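Local coordinates for cellulose binding protein (Clavibacter michiganensis, PDB 4JJO) that binds plant cell-wall polysaccharide and probably loosens it as the two-domain expansin module of a larger protein that probably hydrolyses cellulose, at residues T101-A106 against A130-D135; V114-S119 against Y153-T158; V137-G142 against S160-G165. All blocks are in the same frame, centred on the assembly; numbering follows the deposited sequence.

Contact 1 of 3, residues T101-A106 against A130-D135; sequences TVRDPA and AGNRID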
loop_
_atom_site.group_PDB
_atom_site.type_symbol
_atom_site.label_atom_id
_atom_site.label_comp_id
_atom_site.label_asym_id
_atom_site.label_seq_id
_atom_site.Cartn_x
_atom_site.Cartn_y
_atom_site.Cartn_z
ATOM N N THR A 101 6.982 -11.828 1.971
ATOM C CA THR A 101 5.750 -11.069 1.837
ATOM C C THR A 101 4.614 -11.879 2.442
ATOM O O THR A 101 4.469 -13.069 2.163
ATOM C CB THR A 101 5.433 -10.753 0.369
ATOM O OG1 THR A 101 6.407 -9.838 -0.147
ATOM C CG2 THR A 101 4.051 -10.132 0.242
ATOM N N VAL A 102 3.814 -11.229 3.278
ATOM C CA VAL A 102 2.711 -11.891 3.953
ATOM C C VAL A 102 1.534 -12.073 3.009
ATOM O O VAL A 102 1.112 -11.129 2.340
ATOM C CB VAL A 102 2.232 -11.075 5.169
ATOM C CG1 VAL A 102 1.048 -11.760 5.835
ATOM C CG2 VAL A 102 3.368 -10.871 6.161
ATOM N N ARG A 103 1.006 -13.290 2.952
ATOM C CA ARG A 103 -0.206 -13.547 2.186
ATOM C C ARG A 103 -1.428 -13.336 3.071
ATOM O O ARG A 103 -1.470 -13.815 4.205
ATOM C CB ARG A 103 -0.207 -14.969 1.627
ATOM C CG ARG A 103 -1.299 -15.209 0.597
ATOM C CD ARG A 103 -1.128 -16.534 -0.126
ATOM N NE ARG A 103 -2.222 -16.771 -1.064
ATOM C CZ ARG A 103 -2.193 -17.664 -2.048
ATOM N NH1 ARG A 103 -1.117 -18.415 -2.249
ATOM N NH2 ARG A 103 -3.245 -17.800 -2.842
ATOM N N ASP A 104 -2.410 -12.612 2.540
ATOM C CA ASP A 104 -3.659 -12.331 3.243
ATOM C C ASP A 104 -3.436 -11.939 4.698
ATOM O O ASP A 104 -3.934 -12.609 5.604
ATOM C CB ASP A 104 -4.598 -13.540 3.178
ATOM C CG ASP A 104 -5.010 -13.875 1.765
ATOM O OD1 ASP A 104 -4.647 -13.104 0.853
ATOM O OD2 ASP A 104 -5.702 -14.895 1.563
ATOM N N PRO A 105 -2.686 -10.850 4.926
ATOM C CA PRO A 105 -2.455 -10.325 6.275
ATOM C C PRO A 105 -3.740 -9.829 6.924
ATOM O O PRO A 105 -4.587 -9.242 6.245
ATOM C CB PRO A 105 -1.514 -9.140 6.029
ATOM C CG PRO A 105 -1.801 -8.720 4.635
ATOM C CD PRO A 105 -2.056 -10.001 3.900
ATOM N N ALA A 106 -3.883 -10.065 8.222
ATOM C CA ALA A 106 -4.999 -9.515 8.973
ATOM C C ALA A 106 -4.963 -7.997 8.876
ATOM O O ALA A 106 -3.891 -7.388 8.877
ATOM C CB ALA A 106 -4.925 -9.946 10.422
ATOM N N ALA A 130 -6.187 -3.718 0.940
ATOM C CA ALA A 130 -6.368 -4.892 0.094
ATOM C C ALA A 130 -5.558 -6.063 0.653
ATOM O O ALA A 130 -5.925 -7.223 0.476
ATOM C CB ALA A 130 -5.954 -4.593 -1.335
ATOM N N GLY A 131 -4.451 -5.747 1.318
ATOM C CA GLY A 131 -3.625 -6.749 1.970
ATOM C C GLY A 131 -2.548 -7.319 1.062
ATOM O O GLY A 131 -1.400 -7.488 1.474
ATOM N N ASN A 132 -2.921 -7.622 -0.177
ATOM C CA ASN A 132 -1.982 -8.139 -1.161
ATOM C C ASN A 132 -1.835 -7.145 -2.309
ATOM O O ASN A 132 -2.379 -6.039 -2.250
ATOM C CB ASN A 132 -2.460 -9.493 -1.692
ATOM C CG ASN A 132 -2.779 -10.477 -0.582
ATOM O OD1 ASN A 132 -1.884 -11.063 0.024
ATOM N ND2 ASN A 132 -4.067 -10.667 -0.318
ATOM N N ARG A 133 -1.102 -7.527 -3.350
ATOM C CA ARG A 133 -0.968 -6.670 -4.522
ATOM C C ARG A 133 -2.290 -6.587 -5.273
ATOM O O ARG A 133 -3.036 -7.563 -5.357
ATOM C CB ARG A 133 0.129 -7.171 -5.465
ATOM C CG ARG A 133 1.531 -7.115 -4.884
ATOM C CD ARG A 133 2.591 -7.158 -5.979
ATOM N NE ARG A 133 3.942 -7.049 -5.434
ATOM C CZ ARG A 133 5.032 -6.818 -6.159
ATOM N NH1 ARG A 133 4.948 -6.662 -7.474
ATOM N NH2 ARG A 133 6.216 -6.738 -5.565
ATOM N N ILE A 134 -2.567 -5.407 -5.814
ATOM C CA ILE A 134 -3.762 -5.176 -6.609
ATOM C C ILE A 134 -3.389 -5.268 -8.082
ATOM O O ILE A 134 -2.424 -4.645 -8.521
ATOM C CB ILE A 134 -4.366 -3.792 -6.301
ATOM C CG1 ILE A 134 -4.944 -3.778 -4.885
ATOM C CG2 ILE A 134 -5.439 -3.430 -7.315
ATOM C CD1 ILE A 134 -5.362 -2.405 -4.404
ATOM N N ASP A 135 -4.147 -6.054 -8.840
ATOM C CA ASP A 135 -3.845 -6.276 -10.248
ATOM C C ASP A 135 -4.476 -5.196 -11.121
ATOM O O ASP A 135 -3.859 -4.706 -12.065
ATOM C CB ASP A 135 -4.334 -7.654 -10.698
ATOM C CG ASP A 135 -4.023 -7.930 -12.158
ATOM O OD1 ASP A 135 -2.903 -8.399 -12.453
ATOM O OD2 ASP A 135 -4.899 -7.678 -13.013
HETATM O O HOH W 1 0.995 -8.533 2.098
HETATM O O HOH W 2 0.577 -10.833 -0.565
#
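Val102 meets the loop before strand 134-141 through its carbonyl, by way of two waters. One donates to Val102 O at 2.6 Å and to the carbonyl of Gly131; the other donates to Val102 O and to Asn132 OD1. Arg103 passes Asn132 OD1 with its CA, while its guanidinium group makes a cation-pi contact with Tyr175. Asp104 grips the Asn132 amide from both ends. Its backbone N-H gives a nearly straight bond to Asn132 OD1 (3.0 Å, 165° at the hydrogen), lying in the carbonyl plane on a lone pair, and its OD1 takes a more bent bond from Asn132 ND2 at 2.8 Å. That N-H meets Asp104 OD1 nearly along its C-O axis, and OD1 lies 22° out of the Asn132 amide plane. With CG set beside the backbone N (chi1 -63°), the carboxylate of Asp104 comes round to the same amide that its N-H holds. The same OD1 also forms a salt bridge with Arg177, which probably steadies the negative charge. Pro105 then lays CG and CD against the peptide of Gly131, its CG 3.4 Å from Gly131 O, and the ring also touches Phe51 and Arg62 of the barrel. Gly131 stands at positive phi and presents bare backbone to the proline. Buried Asn132 thus has both amide ends bonded, which fixes its flip. The arrangement is that of an expansin interdomain junction, where the linker after the last strand of the double-psi beta-barrel meets a loop of the C-terminal beta-sandwich domain.

Contact 2 of 3, residues V114-S119 against Y153-T158; sequences VKEGSS and YGYWVT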
loop_
_atom_site.group_PDB
_atom_site.type_symbol
_atom_site.label_atom_id
_atom_site.label_comp_id
_atom_site.label_asym_id
_atom_site.label_seq_id
_atom_site.Cartn_x
_atom_site.Cartn_y
_atom_site.Cartn_z
ATOM N N VAL A 114 -10.370 9.033 -2.631
ATOM C CA VAL A 114 -10.279 9.802 -3.859
ATOM C C VAL A 114 -9.199 10.856 -3.667
ATOM O O VAL A 114 -9.154 11.523 -2.634
ATOM C CB VAL A 114 -11.612 10.487 -4.200
ATOM C CG1 VAL A 114 -11.468 11.317 -5.459
ATOM C CG2 VAL A 114 -12.713 9.453 -4.366
ATOM N N LYS A 115 -8.323 10.996 -4.655
ATOM C CA LYS A 115 -7.235 11.956 -4.571
ATOM C C LYS A 115 -7.776 13.375 -4.570
ATOM O O LYS A 115 -8.747 13.677 -5.267
ATOM C CB LYS A 115 -6.282 11.789 -5.753
ATOM C CG LYS A 115 -4.987 12.568 -5.590
ATOM C CD LYS A 115 -4.086 12.453 -6.803
ATOM C CE LYS A 115 -2.749 13.125 -6.527
ATOM N NZ LYS A 115 -1.883 13.240 -7.732
ATOM N N GLU A 116 -7.154 14.248 -3.787
ATOM C CA GLU A 116 -7.486 15.667 -3.786
ATOM C C GLU A 116 -7.436 16.181 -5.221
ATOM O O GLU A 116 -6.514 15.834 -5.961
ATOM C CB GLU A 116 -6.479 16.443 -2.932
ATOM C CG GLU A 116 -6.604 16.231 -1.425
ATOM C CD GLU A 116 -5.895 14.978 -0.933
ATOM O OE1 GLU A 116 -5.357 14.216 -1.766
ATOM O OE2 GLU A 116 -5.873 14.759 0.296
ATOM N N GLY A 117 -8.399 17.011 -5.607
ATOM C CA GLY A 117 -8.420 17.573 -6.946
ATOM C C GLY A 117 -9.210 16.766 -7.958
ATOM O O GLY A 117 -9.467 17.240 -9.065
ATOM N N SER A 118 -9.592 15.546 -7.592
ATOM C CA SER A 118 -10.337 14.677 -8.497
ATOM C C SER A 118 -11.669 15.295 -8.910
ATOM O O SER A 118 -12.278 16.057 -8.156
ATOM C CB SER A 118 -10.589 13.317 -7.843
ATOM O OG SER A 118 -9.376 12.620 -7.616
ATOM N N SER A 119 -12.099 14.959 -10.123
ATOM C CA SER A 119 -13.378 15.399 -10.665
ATOM C C SER A 119 -13.803 14.399 -11.737
ATOM O O SER A 119 -13.134 13.390 -11.945
ATOM C CB SER A 119 -13.249 16.798 -11.270
ATOM O OG SER A 119 -12.356 16.788 -12.370
ATOM N N TYR A 153 3.027 6.272 -7.456
ATOM C CA TYR A 153 2.937 6.905 -6.140
ATOM C C TYR A 153 1.721 6.459 -5.315
ATOM O O TYR A 153 1.323 7.135 -4.365
ATOM C CB TYR A 153 2.975 8.433 -6.262
ATOM C CG TYR A 153 1.856 9.045 -7.068
ATOM C CD1 TYR A 153 0.614 9.290 -6.499
ATOM C CD2 TYR A 153 2.051 9.403 -8.394
ATOM C CE1 TYR A 153 -0.411 9.860 -7.234
ATOM C CE2 TYR A 153 1.035 9.975 -9.136
ATOM C CZ TYR A 153 -0.194 10.198 -8.551
ATOM O OH TYR A 153 -1.212 10.768 -9.279
ATOM N N GLY A 154 1.137 5.318 -5.673
ATOM C CA GLY A 154 0.161 4.668 -4.817
ATOM C C GLY A 154 -1.298 4.905 -5.161
ATOM O O GLY A 154 -2.182 4.470 -4.423
ATOM N N TYR A 155 -1.553 5.589 -6.270
ATOM C CA TYR A 155 -2.918 5.825 -6.720
ATOM C C TYR A 155 -3.193 5.136 -8.051
ATOM O O TYR A 155 -2.286 4.617 -8.704
ATOM C CB TYR A 155 -3.184 7.324 -6.876
ATOM C CG TYR A 155 -3.579 8.029 -5.600
ATOM C CD1 TYR A 155 -4.910 8.314 -5.332
ATOM C CD2 TYR A 155 -2.622 8.417 -4.668
ATOM C CE1 TYR A 155 -5.280 8.964 -4.172
ATOM C CE2 TYR A 155 -2.983 9.069 -3.506
ATOM C CZ TYR A 155 -4.315 9.337 -3.262
ATOM O OH TYR A 155 -4.671 9.986 -2.103
ATOM N N TRP A 156 -4.464 5.147 -8.434
ATOM C CA TRP A 156 -4.905 4.671 -9.733
ATOM C C TRP A 156 -5.657 5.815 -10.392
ATOM O O TRP A 156 -6.559 6.385 -9.785
ATOM C CB TRP A 156 -5.831 3.468 -9.571
ATOM C CG TRP A 156 -5.161 2.263 -9.009
ATOM C CD1 TRP A 156 -4.878 2.019 -7.696
ATOM C CD2 TRP A 156 -4.693 1.124 -9.741
ATOM N NE1 TRP A 156 -4.258 0.798 -7.568
ATOM C CE2 TRP A 156 -4.133 0.230 -8.807
ATOM C CE3 TRP A 156 -4.692 0.775 -11.094
ATOM C CZ2 TRP A 156 -3.583 -0.994 -9.185
ATOM C CZ3 TRP A 156 -4.143 -0.437 -11.466
ATOM C CH2 TRP A 156 -3.596 -1.307 -10.516
ATOM N N VAL A 157 -5.292 6.161 -11.622
ATOM C CA VAL A 157 -5.871 7.341 -12.261
ATOM C C VAL A 157 -6.656 7.023 -13.527
ATOM O O VAL A 157 -6.460 5.993 -14.169
ATOM C CB VAL A 157 -4.800 8.409 -12.580
ATOM C CG1 VAL A 157 -4.145 8.896 -11.298
ATOM C CG2 VAL A 157 -3.765 7.867 -13.549
ATOM N N THR A 158 -7.550 7.940 -13.874
ATOM C CA THR A 158 -8.434 7.776 -15.017
ATOM C C THR A 158 -7.740 8.178 -16.315
ATOM O O THR A 158 -7.102 9.226 -16.382
ATOM C CB THR A 158 -9.695 8.638 -14.841
ATOM O OG1 THR A 158 -9.313 9.994 -14.588
ATOM C CG2 THR A 158 -10.532 8.129 -13.671
#
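The Tyr155 ring carries the Lys115 side chain over one face and meets the backbone carbon of Val114 at its edge. Lys115 CG sits 3.9 Å above the ring plane, displaced toward the rim, a CH-pi contact 4.2 Å from CG to the Tyr155 centroid. Closer still, Lys115 CB lies 3.4 Å from Tyr155 CE1. The Tyr153 ring is approached obliquely by the amine: Lys115 NZ donates to Tyr153 OH at 3.0 Å. CG of Lys115 is turned opposite the backbone N (chi1 -169°) and the chain is extended, which carries the amine past Tyr155 to that hydroxyl, the two side chains crossing at about a right angle. Lys115 also opens a type II turn closed by Ser118, whose N and OG both bond to Lys115 O from one face of its plane, OG at 2.7 Å. The contact joins this turn of the C-terminal domain to the approach to strand 156-157. Tyr153 probably corresponds, with Trp121 and Trp122, to the aromatic row that binds cellulose in related bacterial expansins. One lysine thus divides its chemistry: CB and CG pack on buried Tyr155, while the ammonium bond to the hydroxyl probably steadies the Tyr153 ring.

Contact 3 of 3, residues V137-G142 against S160-G165; sequences VEIQAG and SPIQDG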
loop_
_atom_site.group_PDB
_atom_site.type_symbol
_atom_site.label_atom_id
_atom_site.label_comp_id
_atom_site.label_asym_id
_atom_site.label_seq_id
_atom_site.Cartn_x
_atom_site.Cartn_y
_atom_site.Cartn_z
ATOM N N VAL A 137 -7.849 -1.917 -11.194
ATOM C CA VAL A 137 -8.908 -1.130 -10.575
ATOM C C VAL A 137 -9.754 -0.538 -11.689
ATOM O O VAL A 137 -9.222 0.059 -12.621
ATOM C CB VAL A 137 -8.330 0.009 -9.710
ATOM C CG1 VAL A 137 -9.439 0.906 -9.183
ATOM C CG2 VAL A 137 -7.508 -0.561 -8.564
ATOM N N GLU A 138 -11.069 -0.718 -11.597
ATOM C CA GLU A 138 -11.981 -0.259 -12.640
ATOM C C GLU A 138 -13.134 0.553 -12.063
ATOM O O GLU A 138 -13.602 0.287 -10.956
ATOM C CB GLU A 138 -12.548 -1.454 -13.410
ATOM C CG GLU A 138 -11.523 -2.244 -14.204
ATOM C CD GLU A 138 -12.042 -3.611 -14.611
ATOM O OE1 GLU A 138 -12.258 -4.453 -13.715
ATOM O OE2 GLU A 138 -12.244 -3.840 -15.822
ATOM N N ILE A 139 -13.587 1.544 -12.824
ATOM C CA ILE A 139 -14.768 2.320 -12.462
ATOM C C ILE A 139 -15.896 2.022 -13.442
ATOM O O ILE A 139 -15.672 1.927 -14.648
ATOM C CB ILE A 139 -14.484 3.832 -12.462
ATOM C CG1 ILE A 139 -13.467 4.177 -11.372
ATOM C CG2 ILE A 139 -15.775 4.613 -12.249
ATOM C CD1 ILE A 139 -13.109 5.649 -11.299
ATOM N N GLN A 140 -17.107 1.877 -12.920
ATOM C CA GLN A 140 -18.250 1.516 -13.746
ATOM C C GLN A 140 -18.634 2.649 -14.687
ATOM O O GLN A 140 -18.705 3.810 -14.280
ATOM C CB GLN A 140 -19.444 1.133 -12.872
ATOM C CG GLN A 140 -20.562 0.441 -13.636
ATOM C CD GLN A 140 -21.396 -0.469 -12.753
ATOM O OE1 GLN A 140 -21.689 -0.142 -11.602
ATOM N NE2 GLN A 140 -21.773 -1.622 -13.286
ATOM N N ALA A 141 -18.869 2.295 -15.946
ATOM C CA ALA A 141 -19.302 3.246 -16.961
ATOM C C ALA A 141 -20.496 2.655 -17.694
ATOM O O ALA A 141 -20.332 1.912 -18.660
ATOM C CB ALA A 141 -18.176 3.531 -17.929
ATOM N N GLY A 142 -21.695 2.990 -17.229
ATOM C CA GLY A 142 -22.902 2.355 -17.720
ATOM C C GLY A 142 -22.956 0.938 -17.187
ATOM O O GLY A 142 -23.101 0.729 -15.981
ATOM N N SER A 160 -9.510 8.679 -18.962
ATOM C CA SER A 160 -10.536 9.479 -19.616
ATOM C C SER A 160 -11.663 9.723 -18.618
ATOM O O SER A 160 -11.711 9.073 -17.575
ATOM C CB SER A 160 -11.051 8.769 -20.870
ATOM O OG SER A 160 -11.601 7.499 -20.562
ATOM N N PRO A 161 -12.562 10.672 -18.925
ATOM C CA PRO A 161 -13.581 11.078 -17.950
ATOM C C PRO A 161 -14.456 9.940 -17.431
ATOM O O PRO A 161 -14.605 8.901 -18.081
ATOM C CB PRO A 161 -14.431 12.081 -18.733
ATOM C CG PRO A 161 -13.507 12.634 -19.739
ATOM C CD PRO A 161 -12.640 11.483 -20.153
ATOM N N ILE A 162 -15.027 10.157 -16.252
ATOM C CA ILE A 162 -15.948 9.207 -15.644
ATOM C C ILE A 162 -17.328 9.833 -15.518
ATOM O O ILE A 162 -17.485 11.052 -15.632
ATOM C CB ILE A 162 -15.470 8.756 -14.255
ATOM C CG1 ILE A 162 -15.208 9.967 -13.354
ATOM C CG2 ILE A 162 -14.215 7.916 -14.384
ATOM C CD1 ILE A 162 -14.996 9.612 -11.898
ATOM N N GLN A 163 -18.326 8.992 -15.278
ATOM C CA GLN A 163 -19.707 9.445 -15.220
ATOM C C GLN A 163 -20.020 10.132 -13.895
ATOM O O GLN A 163 -19.369 9.886 -12.878
ATOM C CB GLN A 163 -20.663 8.272 -15.447
ATOM C CG GLN A 163 -20.617 7.200 -14.373
ATOM C CD GLN A 163 -21.485 6.009 -14.719
ATOM O OE1 GLN A 163 -21.473 5.527 -15.852
ATOM N NE2 GLN A 163 -22.254 5.534 -13.746
ATOM N N ASP A 164 -21.023 11.000 -13.929
ATOM C CA ASP A 164 -21.465 11.730 -12.750
ATOM C C ASP A 164 -22.236 10.790 -11.830
ATOM O O ASP A 164 -22.608 9.687 -12.230
ATOM C CB ASP A 164 -22.345 12.906 -13.174
ATOM C CG ASP A 164 -22.758 13.781 -12.008
ATOM O OD1 ASP A 164 -22.079 13.749 -10.961
ATOM O OD2 ASP A 164 -23.764 14.509 -12.147
ATOM N N GLY A 165 -22.467 11.224 -10.596
ATOM C CA GLY A 165 -23.193 10.413 -9.638
ATOM C C GLY A 165 -22.278 9.482 -8.868
ATOM O O GLY A 165 -21.054 9.590 -8.958
HETATM O O HOH W 3 -17.708 6.271 -15.335
HETATM O O HOH W 4 -23.609 2.679 -14.527
#
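Gly142 N donates to Gln163 OE1 at 2.9 Å, with an angle of 152° at the hydrogen, and this is the direct polar link between the two segments. The donor stands 21° out of the Gln163 carbonyl plane, and the same oxygen passes 3.3 Å from Ala141 CA. Beside it the Gln163 amide carbon runs past Gln140 O, 3.6 Å away. Alongside these polar contacts, Ile139 CD1 meets Ile162 CG2 at 4.0 Å, an apolar pair that crosses obliquely. A water bridges the segments, donating to Gln140 O and accepting from Gln163 N at 2.8 Å; a second bridge, between Gly142 O and Gln163 NE2, is doubtful. Gln163 reaches the strand end because CG lies between its backbone N and carbonyl carbon (chi1 65°) and the chain then runs straight out. Further back, Ile162 pairs by backbone with Arg120, while Ile139 pairs with Leu146 and Gln140 with Thr168 on the strands flanking 134-141; Ile139 also packs on Leu125. What results is the end of an immunoglobulin-like beta-sandwich, the C-terminal domain of expansins, where a connecting loop folds over the last residues of a strand and the turn following it.

How the contacts relate
Strand 134-141 ties contact 1 to contact 3: its start leaves the interdomain loop and its end meets the 160-165 loop, with the two centres 26 Å apart. Trp156 of contact 2 packs on the segments used by the other two, with its CZ2 3.6 Å from Ile134 CG2 and its CE2 3.5 Å from Val137 CG2. Thr158 CG2 also approaches Ile139 CD1. Contacts 2 and 3 both lie within the C-terminal domain, contact 3 at its surface, whereas contact 1 joins that domain to the barrel. Contact 2 lies nearest the probable cellulose-binding aromatics; contacts 3 and 1 are about 13 and 21 Å from it, centre to centre. The structure is of the apo protein, without bound polysaccharide.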